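Side-chain contacts in O-methyltransferase family 2 (PDB 5I2H), which probably transfers methyl groups from S-adenosyl-L-methionine to hydroxyl oxygens of small aromatic substrates, and is seen here as a dimer with the flavone apigenin bound: residues 31-36 and 75-80; 38-43 and 124-129; 60-63 and 69-72; 300-305 and 315-320; 330-335 and 357-362. All coordinates share one frame; numbering follows the deposited sequence.

Interaction 1 of 5, residues 31-36 and 75-80; sequences ELLAAS and CAMQLL
Leu32 and Leu33 pack against Met77 and Leu79 inside the dimerisation domain, whose helix-turn-helix and short two-stranded sheet are consistent with a winged-helix fold. Met77, modelled as selenomethionine, is central to the close part of the contact. In the conformer described, one of two, its chain bends at chi3 (-107°), which carries the CE methyl over to Leu32, 3.6 Å from Leu32 CD2, while SE lies beside the branch point of Leu33, 3.9 Å from Leu33 CG. The flexible, unbranched chain of a methionine suits a place between two differently turned leucines. Leu32 also leans on Leu319 of helix 312-324, and Leu23 of the second subunit packs on both Leu33 and Met77, so the close side also faces the subunit interface. An alanine in place of Leu33 would probably open a gap beside the selenium and deprive Leu79 CD1 and Leu23 of the second subunit of this apolar neighbour. The loose side lies behind, where the backbone turns. Here Gln78, with positive phi, is the C-prime residue of a Schellman motif that ends helix 64-76, and its polar side chain is turned to solvent. The chain then returns inward at Leu79, whose side chain meets Leu33 at nearly a right angle, bringing Leu79 CD1 to 3.6 Å from Leu33 CD2.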
# COMPACT_ATOMS: atom_id res chain seq x y z
N GLU A 31 2.49 6.26 4.66
CA GLU A 31 2.39 7.54 5.36
C GLU A 31 2.19 7.35 6.86
O GLU A 31 2.79 8.07 7.67
CB GLU A 31 1.25 8.36 4.77
CG GLU A 31 1.60 8.83 3.35
CD GLU A 31 0.35 9.20 2.52
OE1 GLU A 31 -0.76 9.28 3.09
OE2 GLU A 31 0.47 9.42 1.30
N LEU A 32 1.36 6.40 7.28
CA LEU A 32 1.18 6.22 8.71
C LEU A 32 2.45 5.69 9.37
O LEU A 32 2.79 6.08 10.49
CB LEU A 32 0.00 5.29 9.00
CG LEU A 32 -0.32 5.17 10.52
CD1 LEU A 32 -0.71 6.50 11.15
CD2 LEU A 32 -1.44 4.22 10.75
N LEU A 33 3.18 4.81 8.67
CA LEU A 33 4.47 4.33 9.19
C LEU A 33 5.45 5.48 9.36
O LEU A 33 6.05 5.64 10.44
CB LEU A 33 5.06 3.25 8.26
CG LEU A 33 4.41 1.89 8.44
CD1 LEU A 33 4.80 0.99 7.26
CD2 LEU A 33 4.78 1.25 9.79
N ALA A 34 5.61 6.30 8.31
CA ALA A 34 6.56 7.41 8.38
C ALA A 34 6.12 8.45 9.41
O ALA A 34 6.96 8.98 10.15
CB ALA A 34 6.75 8.05 7.00
N ALA A 35 4.82 8.77 9.45
CA ALA A 35 4.32 9.71 10.47
C ALA A 35 4.60 9.18 11.87
O ALA A 35 5.03 9.93 12.76
CB ALA A 35 2.82 9.94 10.28
N SER A 36 4.37 7.89 12.09
CA SER A 36 4.46 7.34 13.45
C SER A 36 5.91 7.20 13.90
O SER A 36 6.22 7.43 15.08
CB SER A 36 3.77 5.99 13.49
OG SER A 36 2.41 6.18 13.16
N CYS A 75 -2.49 -0.97 14.93
CA CYS A 75 -2.95 -2.29 15.35
C CYS A 75 -3.16 -3.20 14.16
O CYS A 75 -2.79 -4.39 14.19
CB CYS A 75 -4.26 -2.17 16.14
SG CYS A 75 -4.07 -1.55 17.85
N ALA A 76 -3.78 -2.66 13.08
CA ALA A 76 -4.10 -3.48 11.93
C ALA A 76 -2.84 -3.97 11.22
O ALA A 76 -2.88 -5.03 10.59
CB ALA A 76 -4.99 -2.70 10.96
N MSE A 77 -1.73 -3.23 11.33
CA MSE A 77 -0.44 -3.61 10.75
C MSE A 77 0.35 -4.52 11.71
O MSE A 77 1.52 -4.81 11.46
CB MSE A 77 0.38 -2.37 10.42
CG MSE A 77 -0.10 -1.66 9.15
SE MSE A 77 1.06 -0.11 8.69
CE MSE A 77 -0.20 1.25 9.20
N GLN A 78 -0.29 -4.93 12.81
CA GLN A 78 0.28 -5.86 13.79
C GLN A 78 1.49 -5.23 14.51
O GLN A 78 2.46 -5.91 14.86
CB GLN A 78 0.66 -7.19 13.15
CG GLN A 78 -0.49 -7.84 12.41
CD GLN A 78 -0.46 -9.34 12.54
OE1 GLN A 78 0.43 -10.00 12.02
NE2 GLN A 78 -1.42 -9.89 13.29
N LEU A 79 1.40 -3.93 14.74
CA LEU A 79 2.48 -3.19 15.41
C LEU A 79 2.10 -2.73 16.81
O LEU A 79 2.98 -2.56 17.66
CB LEU A 79 2.90 -1.99 14.57
CG LEU A 79 3.41 -2.36 13.17
CD1 LEU A 79 3.66 -1.10 12.34
CD2 LEU A 79 4.67 -3.24 13.29
N LEU A 80 0.82 -2.49 17.04
CA LEU A 80 0.30 -2.27 18.39
C LEU A 80 -0.72 -3.34 18.71
O LEU A 80 -1.26 -4.02 17.82
CB LEU A 80 -0.34 -0.89 18.54
CG LEU A 80 0.48 0.36 18.21
CD1 LEU A 80 -0.33 1.63 18.46
CD2 LEU A 80 1.74 0.40 18.99

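Interaction 2 of 5, residues 38-43 and 124-129; sequences AHLHVF and ERLKSD
Leu40 spreads its two methyls over helix 117-128. CD1 lies 3.9 Å from Leu126 CD1, whereas CD2 lies 4.1 Å from CE of Lys127. The two neighbours suit their places differently: Leu126 is buried and wholly apolar, but Lys127 is at the surface, where its extended chain runs past Leu40 in the opposite direction, lending its CE methylene to the leucine and carrying its ammonium group onward to water. That water accepts from Lys127 NZ at 2.9 Å and lies in the plane of the His39 ring, 2.8 Å from His39 ND1. It bridges two groups that stand 5.4 Å apart, NZ to ND1, and would probably soften any repulsion if the histidine were charged. Farther out, His39 NE2 is hydrogen-bonded to the backbone oxygen of Ala114, which fixes the rotation of the ring. At the far end of 124-129, Asp129 makes a salt bridge with Arg65, holding the end of helix 117-128 near the start of helix 64-76. Leu40 itself also packs on Leu70. The contact thus joins the bend between helices 26-39 and 42-48 to a neighbouring helix, consistent with the helical bundle built round a winged-helix dimerisation domain.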
# COMPACT_ATOMS: atom_id res chain seq x y z
N ALA A 38 8.77 8.84 12.42
CA ALA A 38 9.67 9.99 12.28
C ALA A 38 9.11 11.28 12.85
O ALA A 38 9.89 12.19 13.16
CB ALA A 38 10.04 10.20 10.82
N HIS A 39 7.79 11.42 12.97
CA HIS A 39 7.21 12.67 13.46
C HIS A 39 6.60 12.55 14.84
O HIS A 39 6.74 13.48 15.66
CB HIS A 39 6.13 13.17 12.50
CG HIS A 39 6.66 13.61 11.17
ND1 HIS A 39 7.04 14.90 10.92
CD2 HIS A 39 6.92 12.91 10.04
CE1 HIS A 39 7.48 15.00 9.68
NE2 HIS A 39 7.43 13.80 9.12
N LEU A 40 5.87 11.48 15.12
CA LEU A 40 5.07 11.40 16.33
C LEU A 40 5.72 10.58 17.43
O LEU A 40 5.24 10.60 18.56
CB LEU A 40 3.67 10.82 16.00
CG LEU A 40 2.89 11.69 15.00
CD1 LEU A 40 1.63 11.01 14.50
CD2 LEU A 40 2.57 13.10 15.56
N HIS A 41 6.80 9.86 17.14
CA HIS A 41 7.53 9.10 18.16
C HIS A 41 6.67 8.03 18.84
O HIS A 41 6.93 7.68 19.99
CB HIS A 41 8.14 9.99 19.26
CG HIS A 41 8.57 11.37 18.82
ND1 HIS A 41 9.78 11.62 18.21
CD2 HIS A 41 7.97 12.58 18.99
CE1 HIS A 41 9.90 12.92 17.99
NE2 HIS A 41 8.81 13.53 18.45
N VAL A 42 5.66 7.49 18.12
CA VAL A 42 4.70 6.57 18.73
C VAL A 42 5.39 5.38 19.39
O VAL A 42 5.05 4.97 20.51
CB VAL A 42 3.69 6.08 17.67
CG1 VAL A 42 2.75 5.06 18.27
CG2 VAL A 42 2.92 7.26 17.16
N PHE A 43 6.34 4.76 18.68
CA PHE A 43 6.92 3.50 19.15
C PHE A 43 7.89 3.73 20.29
O PHE A 43 7.89 2.98 21.27
CB PHE A 43 7.58 2.78 17.99
CG PHE A 43 6.64 2.59 16.83
CD1 PHE A 43 5.58 1.70 16.94
CD2 PHE A 43 6.75 3.37 15.69
CE1 PHE A 43 4.66 1.55 15.89
CE2 PHE A 43 5.83 3.24 14.65
CZ PHE A 43 4.79 2.32 14.75
N GLU A 124 0.13 16.74 9.25
CA GLU A 124 -0.60 17.98 9.46
C GLU A 124 -2.06 17.73 9.79
O GLU A 124 -2.62 18.38 10.69
CB GLU A 124 -0.48 18.87 8.22
CG GLU A 124 -1.28 20.16 8.34
CD GLU A 124 -0.84 21.04 9.53
OE1 GLU A 124 0.35 20.98 9.94
OE2 GLU A 124 -1.70 21.80 10.05
N ARG A 125 -2.71 16.81 9.05
CA ARG A 125 -4.09 16.42 9.34
C ARG A 125 -4.21 15.92 10.77
O ARG A 125 -5.10 16.35 11.52
CB ARG A 125 -4.57 15.33 8.38
CG ARG A 125 -4.72 15.72 6.91
CD ARG A 125 -5.65 16.94 6.68
NE ARG A 125 -4.92 18.21 6.70
CZ ARG A 125 -4.04 18.59 5.78
NH1 ARG A 125 -3.76 17.81 4.74
NH2 ARG A 125 -3.44 19.77 5.89
N LEU A 126 -3.35 14.98 11.16
CA LEU A 126 -3.41 14.40 12.50
C LEU A 126 -3.25 15.48 13.56
O LEU A 126 -4.02 15.55 14.52
CB LEU A 126 -2.35 13.31 12.68
CG LEU A 126 -2.54 11.98 11.93
CD1 LEU A 126 -1.23 11.17 11.91
CD2 LEU A 126 -3.66 11.13 12.53
N LYS A 127 -2.24 16.33 13.40
CA LYS A 127 -1.93 17.30 14.44
C LYS A 127 -2.97 18.41 14.51
O LYS A 127 -3.23 18.96 15.60
CB LYS A 127 -0.55 17.92 14.19
CG LYS A 127 0.60 17.03 14.49
CD LYS A 127 1.86 17.80 14.18
CE LYS A 127 3.10 17.03 14.56
NZ LYS A 127 4.29 17.91 14.46
N SER A 128 -3.55 18.79 13.38
CA SER A 128 -4.46 19.92 13.35
C SER A 128 -5.89 19.54 13.66
O SER A 128 -6.73 20.43 13.84
CB SER A 128 -4.39 20.62 11.99
OG SER A 128 -4.98 19.82 10.98
N ASP A 129 -6.21 18.26 13.75
CA ASP A 129 -7.61 17.93 14.00
C ASP A 129 -8.14 18.48 15.33
O ASP A 129 -7.45 18.44 16.35
CB ASP A 129 -7.83 16.44 13.97
CG ASP A 129 -9.29 16.11 13.99
OD1 ASP A 129 -10.05 16.82 13.29
OD2 ASP A 129 -9.67 15.17 14.71
O HOH W 1 6.46 16.95 12.75

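Interaction 3 of 5, residues 60-63 and 69-72; sequences LVLS and VLVT
The turn between helices 53-60 and 64-76 folds back here on the second of them, as Leu60 and Leu62 close over Leu70. The unit is consistent with the helix-turn-helix of the winged-helix dimerisation domain of this family. Leu70 sends a methyl to each partner: CD2 lies 4.2 Å from Leu60 CD1, and CD1 lies 4.5 Å from Leu62 CD1. CG trans to the backbone nitrogen (chi1 179°) carries the isobutyl group off the helix toward the turn, and a chi2 of 141°, away from a staggered value, turns its two methyls to the two leucines. These are loose, purely apolar contacts, and leucine suits all three places because its branched end can span the separation between turn and helix, 9.8 Å from Leu62 CA to Leu70 CA. The backbone between the leucines explains why both point inward. Val61, with positive phi, ends helix 53-60 in a Schellman motif, and its own side chain is left at the surface. Ser63 is the N-cap of the next helix: its short hydroxyl caps the backbone nitrogen of Ala66 and is also hydrogen-bonded to Asp129, tying the turn to the end of helix 117-128. Around this, Leu70 reaches Leu32 and Ser36, Leu60 touches Ile45 of helix 42-48, and on another side of helix 64-76 Val69 and Thr72 pack against helix 312-324 of the methyltransferase domain.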
# COMPACT_ATOMS: atom_id res chain seq x y z
N LEU A 60 0.62 12.18 22.81
CA LEU A 60 0.83 12.55 21.42
C LEU A 60 0.26 13.92 21.09
O LEU A 60 0.51 14.41 19.98
CB LEU A 60 0.19 11.50 20.50
CG LEU A 60 0.74 10.07 20.55
CD1 LEU A 60 0.02 9.15 19.57
CD2 LEU A 60 2.25 10.08 20.28
N VAL A 61 -0.50 14.52 22.01
CA VAL A 61 -1.23 15.77 21.83
C VAL A 61 -2.07 15.71 20.55
O VAL A 61 -1.91 16.52 19.62
CB VAL A 61 -0.29 17.01 21.93
CG1 VAL A 61 0.49 16.93 23.21
CG2 VAL A 61 0.71 17.17 20.79
N LEU A 62 -3.00 14.77 20.52
CA LEU A 62 -3.87 14.54 19.37
C LEU A 62 -5.32 14.46 19.83
O LEU A 62 -5.61 14.12 20.98
CB LEU A 62 -3.51 13.24 18.61
CG LEU A 62 -2.16 13.11 17.90
CD1 LEU A 62 -2.00 11.69 17.30
CD2 LEU A 62 -2.01 14.16 16.81
N SER A 63 -6.23 14.78 18.92
CA SER A 63 -7.65 14.59 19.19
C SER A 63 -7.96 13.11 19.38
O SER A 63 -7.17 12.24 19.04
CB SER A 63 -8.50 15.15 18.04
OG SER A 63 -8.30 14.39 16.84
N VAL A 69 -7.66 6.83 14.76
CA VAL A 69 -7.31 6.32 13.44
C VAL A 69 -5.85 5.86 13.42
O VAL A 69 -5.50 4.89 12.73
CB VAL A 69 -7.61 7.31 12.28
CG1 VAL A 69 -9.07 7.78 12.34
CG2 VAL A 69 -6.69 8.49 12.27
N LEU A 70 -4.98 6.54 14.17
CA LEU A 70 -3.57 6.16 14.24
C LEU A 70 -3.42 4.81 14.93
O LEU A 70 -2.72 3.92 14.43
CB LEU A 70 -2.78 7.25 14.98
CG LEU A 70 -1.29 6.95 15.14
CD1 LEU A 70 -0.41 8.20 14.96
CD2 LEU A 70 -1.04 6.40 16.52
N VAL A 71 -4.09 4.64 16.07
CA VAL A 71 -3.98 3.39 16.82
C VAL A 71 -4.58 2.24 16.03
O VAL A 71 -4.00 1.14 15.96
CB VAL A 71 -4.63 3.52 18.21
CG1 VAL A 71 -4.84 2.13 18.85
CG2 VAL A 71 -3.76 4.41 19.10
N THR A 72 -5.76 2.46 15.43
CA THR A 72 -6.37 1.41 14.63
C THR A 72 -5.48 1.01 13.46
O THR A 72 -5.31 -0.19 13.19
CB THR A 72 -7.75 1.89 14.13
OG1 THR A 72 -8.60 2.00 15.27
CG2 THR A 72 -8.38 0.93 13.11

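Interaction 4 of 5, residues 300-305 and 315-320; sequences HDVLLN and ALYSLA. With AGI (5,7-dihydroxy-2-(4-hydroxyphenyl)-4H-chromen-4-one), chain C.
Tyr317 meets Val302 on its way to the bound apigenin. Its CB leaves helix 312-324 toward segment 300-305, and with CG trans to the backbone nitrogen (chi1 180°) the ring reaches out past the valine. Along one side, CD2 lies 4.0 Å from Val302 CG2, and CE2 comes equally near both valine methyls; the approach is oblique. Beta-branched valine suits this place, offering two methyls to one aromatic side. On the other side of the ring, CE1 comes within 3.2 Å of the apigenin oxygen OAC, its 7-hydroxyl, which lies at the ring edge near its plane. At the tip, OH is hydrogen-bonded to OAC at 2.6 Å, although the phenol oxygen's position is somewhat doubtful, and also to Arg168. A phenylalanine here would probably keep the packing on Val302 but leave Arg168 and the apigenin hydroxyl each without this hydrogen-bond partner. Nearer the start of the helix, Leu304 CD2 rests 4.0 Å from Ala315 N, where a small alanine lets the loop come close. Below Val302, its backbone nitrogen donates to Asp301 OD1 at 2.8 Å, on the anti side of the carboxylate. The same oxygen takes a hydrogen bond with His273 ND1, making Asp301 a second-shell residue that probably orients a pocket histidine, for His273 NE2 is bonded to apigenin. Tyr109 of the second subunit packs on Tyr317 and is hydrogen-bonded to apigenin; this pocket, completed by the second subunit, is consistent with the acceptor-substrate site of a dimeric O-methyltransferase.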
# COMPACT_ATOMS: atom_id res chain seq x y z
N HIS A 300 -25.45 1.90 5.11
CA HIS A 300 -24.60 1.12 4.23
C HIS A 300 -23.20 1.68 4.33
O HIS A 300 -22.97 2.83 3.96
CB HIS A 300 -25.12 1.16 2.79
CG HIS A 300 -24.34 0.31 1.83
ND1 HIS A 300 -23.84 0.82 0.65
CD2 HIS A 300 -23.98 -1.00 1.86
CE1 HIS A 300 -23.20 -0.13 -0.00
NE2 HIS A 300 -23.27 -1.25 0.70
N ASP A 301 -22.26 0.91 4.88
CA ASP A 301 -20.95 1.49 5.14
C ASP A 301 -19.97 0.34 5.33
O ASP A 301 -20.33 -0.84 5.23
CB ASP A 301 -21.01 2.44 6.36
CG ASP A 301 -20.10 3.64 6.18
OD1 ASP A 301 -18.87 3.41 6.10
OD2 ASP A 301 -20.61 4.77 6.05
N VAL A 302 -18.71 0.70 5.55
CA VAL A 302 -17.71 -0.31 5.86
C VAL A 302 -17.69 -0.49 7.38
O VAL A 302 -18.28 0.32 8.12
CB VAL A 302 -16.32 0.08 5.32
CG1 VAL A 302 -16.34 0.10 3.79
CG2 VAL A 302 -15.83 1.44 5.93
N LEU A 303 -17.04 -1.55 7.86
CA LEU A 303 -17.00 -1.83 9.29
C LEU A 303 -15.59 -2.14 9.76
O LEU A 303 -14.95 -3.06 9.24
CB LEU A 303 -17.90 -3.01 9.64
CG LEU A 303 -19.38 -2.80 9.36
CD1 LEU A 303 -20.13 -4.16 9.58
CD2 LEU A 303 -19.97 -1.68 10.22
N LEU A 304 -15.13 -1.40 10.77
CA LEU A 304 -14.03 -1.87 11.61
C LEU A 304 -14.53 -2.96 12.54
O LEU A 304 -15.74 -3.03 12.86
CB LEU A 304 -13.45 -0.74 12.45
CG LEU A 304 -12.66 0.30 11.67
CD1 LEU A 304 -12.35 1.47 12.55
CD2 LEU A 304 -11.33 -0.30 11.12
N ASN A 305 -13.59 -3.80 13.01
CA ASN A 305 -13.96 -4.83 13.98
C ASN A 305 -14.28 -4.17 15.33
O ASN A 305 -14.09 -2.97 15.52
CB ASN A 305 -12.87 -5.91 14.08
CG ASN A 305 -11.54 -5.38 14.59
OD1 ASN A 305 -11.47 -4.32 15.21
ND2 ASN A 305 -10.48 -6.15 14.36
N ALA A 315 -8.83 -0.18 7.97
CA ALA A 315 -8.05 0.79 8.73
C ALA A 315 -7.33 1.77 7.80
O ALA A 315 -7.20 2.97 8.11
CB ALA A 315 -7.07 0.04 9.64
N LEU A 316 -6.88 1.30 6.64
CA LEU A 316 -6.24 2.23 5.70
C LEU A 316 -7.26 3.14 5.04
O LEU A 316 -7.02 4.34 4.88
CB LEU A 316 -5.42 1.46 4.64
CG LEU A 316 -4.24 0.64 5.23
CD1 LEU A 316 -3.43 -0.02 4.09
CD2 LEU A 316 -3.30 1.55 6.10
N TYR A 317 -8.40 2.58 4.64
CA TYR A 317 -9.48 3.41 4.10
C TYR A 317 -9.93 4.44 5.13
O TYR A 317 -10.22 5.60 4.78
CB TYR A 317 -10.62 2.49 3.66
CG TYR A 317 -11.81 3.19 3.08
CD1 TYR A 317 -11.66 4.31 2.27
CD2 TYR A 317 -13.08 2.71 3.32
CE1 TYR A 317 -12.77 4.93 1.72
CE2 TYR A 317 -14.19 3.33 2.78
CZ TYR A 317 -14.02 4.45 1.99
OH TYR A 317 -15.13 5.05 1.44
N SER A 318 -9.95 4.06 6.41
CA SER A 318 -10.28 5.00 7.48
C SER A 318 -9.32 6.19 7.52
O SER A 318 -9.74 7.34 7.77
CB SER A 318 -10.27 4.27 8.82
OG SER A 318 -10.92 5.07 9.78
N LEU A 319 -8.03 5.95 7.29
CA LEU A 319 -7.08 7.06 7.19
C LEU A 319 -7.40 7.98 6.02
O LEU A 319 -7.24 9.20 6.13
CB LEU A 319 -5.66 6.54 7.08
CG LEU A 319 -5.15 5.94 8.38
CD1 LEU A 319 -3.97 4.95 8.11
CD2 LEU A 319 -4.73 7.04 9.38
N ALA A 320 -7.84 7.41 4.89
CA ALA A 320 -8.28 8.25 3.78
C ALA A 320 -9.48 9.10 4.19
O ALA A 320 -9.53 10.29 3.89
CB ALA A 320 -8.64 7.40 2.55
CAG AGI C . -12.97 12.89 -1.91
CAE AGI C . -12.11 13.83 -2.47
CAM AGI C . -12.24 15.17 -2.09
OAB AGI C . -11.39 16.08 -2.65
CAF AGI C . -13.22 15.56 -1.17
CAH AGI C . -14.08 14.61 -0.60
CAP AGI C . -13.95 13.27 -0.99
CAQ AGI C . -14.79 12.16 -0.47
OAL AGI C . -14.29 10.92 -0.78
CAJ AGI C . -15.99 12.33 0.25
CAR AGI C . -16.70 11.20 0.70
OAA AGI C . -17.78 11.33 1.33
CAT AGI C . -16.16 9.82 0.37
CAS AGI C . -14.90 9.76 -0.40
CAK AGI C . -14.33 8.54 -0.74
CAN AGI C . -14.95 7.37 -0.37
OAC AGI C . -14.35 6.21 -0.74
CAI AGI C . -16.15 7.35 0.36
CAO AGI C . -16.79 8.51 0.74
OAD AGI C . -17.94 8.42 1.43

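Interaction 5 of 5, residues 330-335 and 357-362; sequences YSLEEY and HLILSE
The first turn of helix 332-341 lies over strand 357-362, with the backbones nearest at Leu332 and Ile359, 8.2 Å from CA to CA. Ile359 carries the contact from the strand. Its CD1 fits beside the root of Tyr335, 3.7 Å from Tyr335 CD2 and almost as near to CG and CB, meeting the ring obliquely. The same CD1 touches Leu332 CD1 at 3.9 Å, and the leucine runs past the isoleucine in the opposite direction. With CG1 trans to the carbonyl carbon (chi1 -55°), the isoleucine reaches with CD1 to the tyrosine, while CG1 and CG2 also line Leu332 CD1; a beta-branched residue thus suits both the strand and the two-sided packing. A capping box fixes where the helix starts: Glu334 N donates to Ser331 OG at 3.1 Å, and Ser331 N donates to Glu334 OE1 at 2.9 Å, nearly straight at 162°. Salt bridges from Glu334 OE2 to Arg277 and Arg328 hold that carboxylate. Tyrosine suits position 335 because its apolar ring packs on Ile359 while its length reaches Ile299 and Asp301 of strand 296-301. The strand beneath, antiparallel and inserted between 296-301 and 345-351, gives the order 3-2-1-4-5-7-6 characteristic of the Rossmann-like methyltransferase fold.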
# COMPACT_ATOMS: atom_id res chain seq x y z
N TYR A 330 -16.19 3.32 11.16
CA TYR A 330 -16.74 2.96 12.46
C TYR A 330 -17.01 1.45 12.52
O TYR A 330 -17.07 0.78 11.48
CB TYR A 330 -18.04 3.75 12.75
CG TYR A 330 -17.79 5.23 12.92
CD1 TYR A 330 -17.10 5.72 14.03
CD2 TYR A 330 -18.24 6.15 11.97
CE1 TYR A 330 -16.87 7.10 14.20
CE2 TYR A 330 -18.02 7.51 12.13
CZ TYR A 330 -17.33 7.98 13.25
OH TYR A 330 -17.10 9.33 13.40
N SER A 331 -17.19 0.92 13.74
CA SER A 331 -17.51 -0.49 13.93
C SER A 331 -19.03 -0.70 13.99
O SER A 331 -19.81 0.23 14.16
CB SER A 331 -16.90 -1.02 15.24
OG SER A 331 -17.52 -0.33 16.34
N LEU A 332 -19.46 -1.98 13.86
CA LEU A 332 -20.87 -2.29 14.03
C LEU A 332 -21.35 -1.87 15.41
O LEU A 332 -22.44 -1.30 15.55
CB LEU A 332 -21.14 -3.78 13.81
CG LEU A 332 -22.62 -4.25 13.90
CD1 LEU A 332 -23.54 -3.54 12.92
CD2 LEU A 332 -22.73 -5.74 13.67
N GLU A 333 -20.51 -2.08 16.44
CA GLU A 333 -20.89 -1.70 17.79
C GLU A 333 -21.13 -0.19 17.89
O GLU A 333 -22.09 0.26 18.53
CB GLU A 333 -19.80 -2.17 18.77
CG GLU A 333 -19.94 -1.68 20.18
CD GLU A 333 -18.82 -2.24 21.08
OE1 GLU A 333 -18.47 -3.45 20.95
OE2 GLU A 333 -18.26 -1.48 21.89
N GLU A 334 -20.31 0.61 17.17
CA GLU A 334 -20.51 2.06 17.17
C GLU A 334 -21.82 2.44 16.47
O GLU A 334 -22.63 3.20 17.01
CB GLU A 334 -19.29 2.75 16.55
CG GLU A 334 -18.09 2.65 17.52
CD GLU A 334 -16.77 3.18 16.96
OE1 GLU A 334 -16.49 2.93 15.76
OE2 GLU A 334 -16.01 3.81 17.75
N TYR A 335 -22.07 1.90 15.27
CA TYR A 335 -23.36 2.13 14.63
C TYR A 335 -24.53 1.70 15.53
O TYR A 335 -25.52 2.44 15.67
CB TYR A 335 -23.43 1.42 13.28
CG TYR A 335 -22.57 2.09 12.25
CD1 TYR A 335 -22.87 3.38 11.82
CD2 TYR A 335 -21.44 1.46 11.73
CE1 TYR A 335 -22.07 4.05 10.91
CE2 TYR A 335 -20.63 2.09 10.77
CZ TYR A 335 -20.96 3.40 10.37
OH TYR A 335 -20.16 4.07 9.50
N HIS A 357 -21.38 -3.10 4.06
CA HIS A 357 -22.32 -3.84 4.88
C HIS A 357 -23.60 -3.04 4.98
O HIS A 357 -23.55 -1.83 5.16
CB HIS A 357 -21.78 -4.06 6.30
CG HIS A 357 -20.69 -5.06 6.34
ND1 HIS A 357 -19.37 -4.73 6.12
CD2 HIS A 357 -20.73 -6.40 6.50
CE1 HIS A 357 -18.64 -5.83 6.17
NE2 HIS A 357 -19.44 -6.86 6.40
N LEU A 358 -24.74 -3.72 4.86
CA LEU A 358 -26.04 -3.10 5.04
C LEU A 358 -26.47 -3.40 6.47
O LEU A 358 -26.70 -4.56 6.83
CB LEU A 358 -27.05 -3.64 4.02
CG LEU A 358 -28.52 -3.28 4.30
CD1 LEU A 358 -28.78 -1.75 4.39
CD2 LEU A 358 -29.42 -3.95 3.24
N ILE A 359 -26.54 -2.35 7.29
CA ILE A 359 -27.02 -2.46 8.66
C ILE A 359 -28.49 -2.04 8.65
O ILE A 359 -28.80 -0.88 8.36
CB ILE A 359 -26.20 -1.57 9.60
CG1 ILE A 359 -24.71 -1.90 9.49
CG2 ILE A 359 -26.71 -1.64 11.06
CD1 ILE A 359 -23.89 -0.81 10.20
N LEU A 360 -29.37 -2.96 9.00
CA LEU A 360 -30.81 -2.75 8.96
C LEU A 360 -31.35 -2.54 10.37
O LEU A 360 -31.03 -3.32 11.27
CB LEU A 360 -31.52 -3.94 8.33
CG LEU A 360 -31.38 -4.11 6.84
CD1 LEU A 360 -30.63 -5.37 6.59
CD2 LEU A 360 -32.78 -4.20 6.25
N SER A 361 -32.14 -1.48 10.56
CA SER A 361 -32.82 -1.19 11.81
C SER A 361 -34.24 -0.74 11.52
O SER A 361 -34.55 -0.27 10.42
CB SER A 361 -32.08 -0.13 12.62
OG SER A 361 -30.72 -0.48 12.80
N GLU A 362 -35.11 -0.89 12.52
CA GLU A 362 -36.54 -0.71 12.32
C GLU A 362 -37.11 0.27 13.35
O GLU A 362 -36.77 0.22 14.53
CB GLU A 362 -37.28 -2.06 12.42
CG GLU A 362 -38.74 -1.99 12.01
CD GLU A 362 -39.44 -3.35 12.01
OE1 GLU A 362 -38.87 -4.33 11.49
OE2 GLU A 362 -40.56 -3.43 12.53

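Interactions 1, 2 and 3 cluster in the helical N-terminal part of the chain, which holds the dimerisation domain, their centres 8 to 12 Å apart. Interactions 1 and 2 share helix 26-39 and alternate along the chain; interaction 3 is nested inside both and shares helix 64-76 with interaction 1. Interactions 4 and 5 follow in series and are 13 Å apart; they lie on neighbouring strands of one sheet, 296-301 and 357-362, joined by backbone bonds. Ala315 and Leu319 of interaction 4 pack on residues of interactions 1 and 3. Helix 312-324, which carries Tyr317 of the apigenin pocket, thus packs directly on the dimerisation helices, whereas interaction 5, 26 Å from interaction 1, belongs to the catalytic-domain sheet.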